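Side-chain contacts in thiosulfate reductase (Thermus thermophilus, PDB 2VPZ), which probably reduces sulfur compounds such as polysulfide or thiosulfate, using a [4Fe-4S] cluster and a molybdenum centre held by two molybdopterin guanine dinucleotides: residues 257-262 and 298-303; 372-377 and 535-540. All coordinates share one frame; numbering follows the deposited sequence.

Contact 1 (257-262 and 298-303). With MGD (2-amino-5,6-dimercapto-7-methyl-3,7,8a,9-tetrahydro-8-oxa-1,3,9,10-tetraaza-anthracen-4-one guanosine dinucleotide), chain I.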
loop_
_atom_site.group_PDB
_atom_site.type_symbol
_atom_site.label_atom_id
_atom_site.label_comp_id
_atom_site.label_asym_id
_atom_site.label_seq_id
_atom_site.Cartn_x
_atom_site.Cartn_y
_atom_site.Cartn_z
ATOM N N ASP A 257 12.375 24.158 -28.202
ATOM C CA ASP A 257 11.176 24.718 -27.570
ATOM C C ASP A 257 10.388 25.768 -28.334
ATOM O O ASP A 257 9.167 25.903 -28.162
ATOM C CB ASP A 257 11.521 25.272 -26.183
ATOM C CG ASP A 257 12.201 24.255 -25.279
ATOM O OD1 ASP A 257 11.525 23.716 -24.371
ATOM O OD2 ASP A 257 13.388 23.981 -25.499
ATOM N N THR A 258 11.062 26.534 -29.170
ATOM C CA THR A 258 10.330 27.542 -29.908
ATOM C C THR A 258 9.400 26.881 -30.963
ATOM O O THR A 258 8.365 27.446 -31.284
ATOM C CB THR A 258 11.275 28.590 -30.587
ATOM O OG1 THR A 258 12.352 28.911 -29.714
ATOM C CG2 THR A 258 10.482 29.881 -30.910
ATOM N N ALA A 259 9.743 25.688 -31.463
ATOM C CA ALA A 259 8.885 24.989 -32.448
ATOM C C ALA A 259 7.576 24.462 -31.811
ATOM O O ALA A 259 6.523 24.409 -32.457
ATOM C CB ALA A 259 9.642 23.816 -33.138
ATOM N N LEU A 260 7.689 24.055 -30.538
ATOM C CA LEU A 260 6.580 23.545 -29.721
ATOM C C LEU A 260 5.713 24.791 -29.321
ATOM O O LEU A 260 4.470 24.743 -29.353
ATOM C CB LEU A 260 7.115 22.740 -28.506
ATOM C CG LEU A 260 6.288 21.886 -27.522
ATOM C CD1 LEU A 260 6.164 22.595 -26.165
ATOM C CD2 LEU A 260 4.901 21.554 -28.109
ATOM N N LEU A 261 6.340 25.912 -28.983
ATOM C CA LEU A 261 5.578 27.128 -28.656
ATOM C C LEU A 261 4.830 27.678 -29.918
ATOM O O LEU A 261 3.648 27.987 -29.833
ATOM C CB LEU A 261 6.473 28.199 -27.993
ATOM C CG LEU A 261 6.883 27.856 -26.540
ATOM C CD1 LEU A 261 8.168 28.606 -26.133
ATOM C CD2 LEU A 261 5.723 28.162 -25.573
ATOM N N LEU A 262 5.496 27.772 -31.071
ATOM C CA LEU A 262 4.842 28.238 -32.319
ATOM C C LEU A 262 3.627 27.357 -32.736
ATOM O O LEU A 262 2.595 27.882 -33.179
ATOM C CB LEU A 262 5.841 28.322 -33.503
ATOM C CG LEU A 262 6.984 29.345 -33.404
ATOM C CD1 LEU A 262 7.960 29.165 -34.568
ATOM C CD2 LEU A 262 6.430 30.780 -33.380
ATOM N N PRO A 298 1.115 21.124 -35.684
ATOM C CA PRO A 298 1.588 20.068 -34.783
ATOM C C PRO A 298 2.396 18.968 -35.564
ATOM O O PRO A 298 3.209 18.265 -34.967
ATOM C CB PRO A 298 0.301 19.505 -34.195
ATOM C CG PRO A 298 -0.610 20.725 -34.077
ATOM C CD PRO A 298 -0.157 21.690 -35.194
ATOM N N GLU A 299 2.159 18.790 -36.873
ATOM C CA GLU A 299 2.926 17.781 -37.640
ATOM C C GLU A 299 4.320 18.354 -38.020
ATOM O O GLU A 299 5.309 17.615 -38.053
ATOM C CB GLU A 299 2.180 17.242 -38.886
ATOM C CG GLU A 299 0.659 17.533 -39.003
ATOM C CD GLU A 299 -0.233 16.767 -38.007
ATOM O OE1 GLU A 299 -0.148 15.515 -37.941
ATOM O OE2 GLU A 299 -1.031 17.430 -37.315
ATOM N N TRP A 300 4.405 19.653 -38.303
ATOM C CA TRP A 300 5.710 20.302 -38.583
ATOM C C TRP A 300 6.574 20.269 -37.271
ATOM O O TRP A 300 7.781 19.990 -37.324
ATOM C CB TRP A 300 5.504 21.765 -39.039
ATOM C CG TRP A 300 6.766 22.650 -38.960
ATOM C CD1 TRP A 300 7.762 22.759 -39.892
ATOM C CD2 TRP A 300 7.144 23.529 -37.873
ATOM N NE1 TRP A 300 8.723 23.648 -39.456
ATOM C CE2 TRP A 300 8.368 24.140 -38.227
ATOM C CE3 TRP A 300 6.552 23.868 -36.642
ATOM C CZ2 TRP A 300 9.036 25.067 -37.380
ATOM C CZ3 TRP A 300 7.214 24.794 -35.790
ATOM C CH2 TRP A 300 8.440 25.382 -36.179
ATOM N N ALA A 301 5.945 20.533 -36.115
ATOM C CA ALA A 301 6.581 20.539 -34.777
ATOM C C ALA A 301 7.113 19.176 -34.308
ATOM O O ALA A 301 8.252 19.062 -33.860
ATOM C CB ALA A 301 5.591 21.105 -33.700
ATOM N N GLU A 302 6.288 18.147 -34.414
ATOM C CA GLU A 302 6.641 16.773 -34.015
ATOM C C GLU A 302 7.927 16.201 -34.658
ATOM O O GLU A 302 8.587 15.287 -34.142
ATOM C CB GLU A 302 5.470 15.825 -34.341
ATOM C CG GLU A 302 5.876 14.499 -34.986
ATOM C CD GLU A 302 4.794 13.428 -34.913
ATOM O OE1 GLU A 302 5.092 12.348 -34.364
ATOM O OE2 GLU A 302 3.666 13.669 -35.401
ATOM N N LYS A 303 8.244 16.768 -35.805
ATOM C CA LYS A 303 9.358 16.410 -36.666
ATOM C C LYS A 303 10.708 16.891 -36.087
ATOM O O LYS A 303 11.722 16.183 -36.162
ATOM C CB LYS A 303 9.017 17.007 -38.036
ATOM C CG LYS A 303 9.846 16.665 -39.242
ATOM C CD LYS A 303 9.577 17.720 -40.346
ATOM C CE LYS A 303 10.786 17.925 -41.281
ATOM N NZ LYS A 303 11.510 16.639 -41.566
HETATM P PB MGD I . 16.174 26.423 -16.092
HETATM O O1B MGD I . 17.430 26.626 -16.843
HETATM O O2B MGD I . 14.908 26.835 -16.650
HETATM O O3B MGD I . 16.628 27.161 -14.747
HETATM O O3A MGD I . 16.954 27.770 -12.297
HETATM P PA MGD I . 15.893 27.766 -13.464
HETATM O O1A MGD I . 15.538 29.174 -13.583
HETATM O O2A MGD I . 14.768 26.936 -13.065
HETATM O "O5'" MGD I . 16.014 24.920 -15.717
HETATM C "C5'" MGD I . 17.012 23.920 -15.503
HETATM C "C4'" MGD I . 16.353 22.751 -16.217
HETATM O "O4'" MGD I . 16.415 23.162 -17.573
HETATM C "C3'" MGD I . 17.067 21.373 -16.184
HETATM O "O3'" MGD I . 16.140 20.312 -15.835
HETATM C "C2'" MGD I . 17.562 21.135 -17.633
HETATM O "O2'" MGD I . 17.199 19.819 -18.035
HETATM C "C1'" MGD I . 16.637 22.025 -18.426
HETATM N N9 MGD I . 16.899 22.236 -19.876
HETATM C C8 MGD I . 18.122 22.255 -20.494
HETATM N N7 MGD I . 18.004 22.465 -21.836
HETATM C C5 MGD I . 16.674 22.560 -22.092
HETATM C C6 MGD I . 15.849 22.695 -23.311
HETATM O O6 MGD I . 16.444 22.854 -24.382
HETATM N N1 MGD I . 14.523 22.736 -23.197
HETATM C C2 MGD I . 13.895 22.575 -22.000
HETATM N N2 MGD I . 12.517 22.617 -21.933
HETATM N N3 MGD I . 14.586 22.433 -20.827
HETATM C C4 MGD I . 15.947 22.418 -20.806
HETATM C C10 MGD I . 18.017 28.663 -12.042
HETATM C C11 MGD I . 17.477 29.608 -11.017
HETATM O O11 MGD I . 17.308 28.883 -9.790
HETATM C C12 MGD I . 18.253 30.948 -10.926
HETATM S S12 MGD I . 18.573 31.881 -12.289
HETATM C C13 MGD I . 18.721 31.467 -9.734
HETATM S S13 MGD I . 19.458 33.001 -9.685
HETATM C C14 MGD I . 18.560 30.704 -8.444
HETATM N N15 MGD I . 19.717 30.053 -7.951
HETATM C C16 MGD I . 19.626 28.972 -7.112
HETATM C C17 MGD I . 20.796 28.246 -6.503
HETATM O O17 MGD I . 21.966 28.671 -6.714
HETATM N N18 MGD I . 20.573 27.187 -5.652
HETATM C C19 MGD I . 19.296 26.765 -5.468
HETATM N N19 MGD I . 19.133 25.694 -4.715
HETATM N N20 MGD I . 18.157 27.319 -6.004
HETATM C C21 MGD I . 18.300 28.435 -6.782
HETATM N N22 MGD I . 17.270 29.032 -7.362
HETATM C C23 MGD I . 17.379 29.764 -8.581
#

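Contact 2 (372-377 and 535-540)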
loop_
_atom_site.group_PDB
_atom_site.type_symbol
_atom_site.label_atom_id
_atom_site.label_comp_id
_atom_site.label_asym_id
_atom_site.label_seq_id
_atom_site.Cartn_x
_atom_site.Cartn_y
_atom_site.Cartn_z
ATOM N N GLU A 372 11.227 57.031 -0.331
ATOM C CA GLU A 372 11.898 58.095 -1.010
ATOM C C GLU A 372 13.427 58.061 -0.915
ATOM O O GLU A 372 13.977 57.788 0.149
ATOM C CB GLU A 372 11.221 59.356 -0.503
ATOM C CG GLU A 372 12.027 60.549 -0.298
ATOM C CD GLU A 372 11.189 61.749 -0.617
ATOM O OE1 GLU A 372 10.748 62.455 0.324
ATOM O OE2 GLU A 372 10.954 61.944 -1.832
ATOM N N LYS A 373 14.110 58.280 -2.042
ATOM C CA LYS A 373 15.573 58.246 -2.071
ATOM C C LYS A 373 16.205 59.280 -1.136
ATOM O O LYS A 373 15.550 60.240 -0.734
ATOM C CB LYS A 373 16.112 58.402 -3.515
ATOM C CG LYS A 373 15.999 57.123 -4.369
ATOM C CD LYS A 373 16.311 57.356 -5.848
ATOM C CE LYS A 373 17.814 57.585 -6.105
ATOM N NZ LYS A 373 18.687 56.340 -6.036
ATOM N N TYR A 374 17.458 59.062 -0.753
ATOM C CA TYR A 374 18.162 59.994 0.117
ATOM C C TYR A 374 18.540 61.154 -0.834
ATOM O O TYR A 374 19.134 60.877 -1.883
ATOM C CB TYR A 374 19.399 59.316 0.700
ATOM C CG TYR A 374 20.147 60.170 1.686
ATOM C CD1 TYR A 374 20.031 59.952 3.055
ATOM C CD2 TYR A 374 20.988 61.197 1.246
ATOM C CE1 TYR A 374 20.739 60.730 3.977
ATOM C CE2 TYR A 374 21.709 61.997 2.159
ATOM C CZ TYR A 374 21.584 61.755 3.530
ATOM O OH TYR A 374 22.299 62.501 4.456
ATOM N N PRO A 375 18.235 62.450 -0.476
ATOM C CA PRO A 375 18.512 63.656 -1.287
ATOM C C PRO A 375 19.946 63.965 -1.707
ATOM O O PRO A 375 20.817 64.244 -0.877
ATOM C CB PRO A 375 17.916 64.811 -0.469
ATOM C CG PRO A 375 17.169 64.143 0.670
ATOM C CD PRO A 375 17.945 62.866 0.898
ATOM N N LEU A 376 20.166 63.971 -3.014
ATOM C CA LEU A 376 21.501 64.177 -3.533
ATOM C C LEU A 376 21.553 64.826 -4.926
ATOM O O LEU A 376 20.527 64.912 -5.634
ATOM C CB LEU A 376 22.235 62.815 -3.600
ATOM C CG LEU A 376 22.524 61.834 -2.439
ATOM C CD1 LEU A 376 23.197 60.550 -3.006
ATOM C CD2 LEU A 376 23.439 62.485 -1.374
ATOM N N PRO A 377 22.747 65.335 -5.306
ATOM C CA PRO A 377 22.896 65.946 -6.628
ATOM C C PRO A 377 22.730 64.798 -7.674
ATOM O O PRO A 377 23.003 63.628 -7.347
ATOM C CB PRO A 377 24.338 66.471 -6.658
ATOM C CG PRO A 377 24.844 66.447 -5.231
ATOM C CD PRO A 377 23.859 65.655 -4.398
ATOM N N PHE A 535 27.822 60.663 -0.552
ATOM C CA PHE A 535 28.371 60.160 0.742
ATOM C C PHE A 535 28.434 61.151 1.891
ATOM O O PHE A 535 29.043 60.823 2.927
ATOM C CB PHE A 535 29.750 59.579 0.521
ATOM C CG PHE A 535 29.812 58.488 -0.401
ATOM C CD1 PHE A 535 30.361 58.630 -1.659
ATOM C CD2 PHE A 535 29.168 57.289 -0.072
ATOM C CE1 PHE A 535 30.266 57.632 -2.597
ATOM C CE2 PHE A 535 29.064 56.249 -0.986
ATOM C CZ PHE A 535 29.609 56.425 -2.269
ATOM N N PRO A 536 27.705 62.299 1.781
ATOM C CA PRO A 536 27.716 63.285 2.860
ATOM C C PRO A 536 27.419 62.725 4.264
ATOM O O PRO A 536 28.191 62.945 5.198
ATOM C CB PRO A 536 26.700 64.313 2.395
ATOM C CG PRO A 536 25.621 63.437 1.869
ATOM C CD PRO A 536 26.411 62.335 1.094
ATOM N N TRP A 537 26.295 62.026 4.404
ATOM C CA TRP A 537 25.886 61.375 5.683
ATOM C C TRP A 537 27.097 60.701 6.375
ATOM O O TRP A 537 27.866 60.016 5.704
ATOM C CB TRP A 537 24.784 60.303 5.462
ATOM C CG TRP A 537 25.009 59.417 4.243
ATOM C CD1 TRP A 537 24.641 59.692 2.958
ATOM C CD2 TRP A 537 25.673 58.125 4.189
ATOM N NE1 TRP A 537 25.024 58.677 2.122
ATOM C CE2 TRP A 537 25.657 57.703 2.841
ATOM C CE3 TRP A 537 26.275 57.285 5.148
ATOM C CZ2 TRP A 537 26.223 56.473 2.414
ATOM C CZ3 TRP A 537 26.846 56.051 4.729
ATOM C CH2 TRP A 537 26.809 55.670 3.373
ATOM N N LYS A 538 27.267 60.873 7.692
ATOM C CA LYS A 538 28.407 60.288 8.448
ATOM C C LYS A 538 28.211 58.859 8.933
ATOM O O LYS A 538 29.102 58.257 9.527
ATOM C CB LYS A 538 28.776 61.130 9.674
ATOM C CG LYS A 538 30.090 61.892 9.571
ATOM C CD LYS A 538 29.829 63.387 9.351
ATOM C CE LYS A 538 28.976 63.652 8.101
ATOM N NZ LYS A 538 29.715 64.467 7.078
ATOM N N THR A 539 27.031 58.314 8.712
ATOM C CA THR A 539 26.793 56.971 9.173
ATOM C C THR A 539 25.541 56.325 8.501
ATOM O O THR A 539 24.653 57.055 8.050
ATOM C CB THR A 539 26.722 57.005 10.767
ATOM O OG1 THR A 539 27.770 56.211 11.322
ATOM C CG2 THR A 539 25.368 56.552 11.283
ATOM N N ILE A 540 25.493 54.998 8.367
ATOM C CA ILE A 540 24.339 54.321 7.739
ATOM C C ILE A 540 22.993 54.517 8.497
ATOM O O ILE A 540 21.952 54.602 7.845
ATOM C CB ILE A 540 24.567 52.756 7.491
ATOM C CG1 ILE A 540 25.559 52.197 8.482
ATOM C CG2 ILE A 540 24.960 52.477 6.024
ATOM C CD1 ILE A 540 25.017 51.849 9.855
#

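Contact 1 (257-262 and 298-303)
Trp300 brings the six-membered ring of its indole up to Ala259 because its CG stands opposite the backbone N (chi1 163°), and the ring then lies beside the methyl, with CH2 of Trp300 3.6 Å from CB of Ala259. The carbonyl O of Ala259 comes obliquely to this ring, 3.4 Å from CZ3 of Trp300. One turn on, Leu262 brings its CD1 to 4.1 Å from the same CH2 of Trp300, the two side chains meeting at an angle. Small residues let the backbones close in: the CA atoms of Ala259 and Ala301 are 5.5 Å apart. The two segments belong to a nearly antiparallel helix pair within the molybdopterin oxidoreductase fold, their local axes 8.9 Å apart at closest approach and at 167°, with Ile312 of helix 309-320 against Ala301. At the N-terminal end of segment 257-262, Asp257 receives the guanine of MGD in a paired grip, N2 of MGD giving a hydrogen bond to OD1 of Asp257 and N1 of MGD one to OD2, each 2.9 Å. An asparagine here would probably leave one of these two guanine N-H groups without its acceptor. His304 meets the Trp300 ring edge-to-face.

Contact 2 (372-377 and 535-540)
Tyr374 reaches across to Trp537 and Pro536 with its CG anti to the backbone N (chi1 -176°), which sends the phenol ring out across the gap to segment 535-540. The ring receives the edge of the Trp537 indole on one face: CD1 of Trp537 sits 3.7 Å from CZ of Tyr374, displaced toward the rim. This is a T-shaped pair, with the phenol and the five-membered ring of the indole inclined at 68° and their centroids 4.9 Å apart. The hydroxyl end lies beside the root of the indole, with OH of Tyr374 3.5 Å from CB of Trp537. On the ring's CE2 side, CG of Pro536 comes to 4.2 Å from CE2 of Tyr374. The arrangement joins two irregular segments near the start of helix 540-551, whose Tyr543 meets both aromatic rings, nearly parallel to Tyr374 and edge-to-face with Trp537. Two residues further along, Leu376 lays CD2 against the pyrrolidine, 3.9 Å from CD of Pro536, so that this proline is touched by both Tyr374 and Leu376. Phe155 of helix 149-160 also touches Leu376. Behind the proline, NZ of Lys538 donates a hydrogen bond of 2.9 Å to the carbonyl O of Pro536, with the donor 19° out of the carbonyl plane, while the carbonyl O of Trp537 accepts one from Arg523 of helix 518-528.

The two contacts lie on opposite sides of the chain's centre, their own centres 54 Å apart and their nearest atoms about 36 Å apart, and they share no helix or strand. Contact 1 is the more buried and joins two regular helices, where small alanines permit close backbones. Contact 2 is partly buried and ties together two loops, whose backbones stay farther apart while large rings bridge the distance. Each relies on a tryptophan, but across contact 1 it meets aliphatic groups and a carbonyl, whereas across contact 2 it meets an aromatic ring. Contact 1 alone includes a residue that binds the cofactor, Asp257; contact 2 lies away from the known cofactor sites.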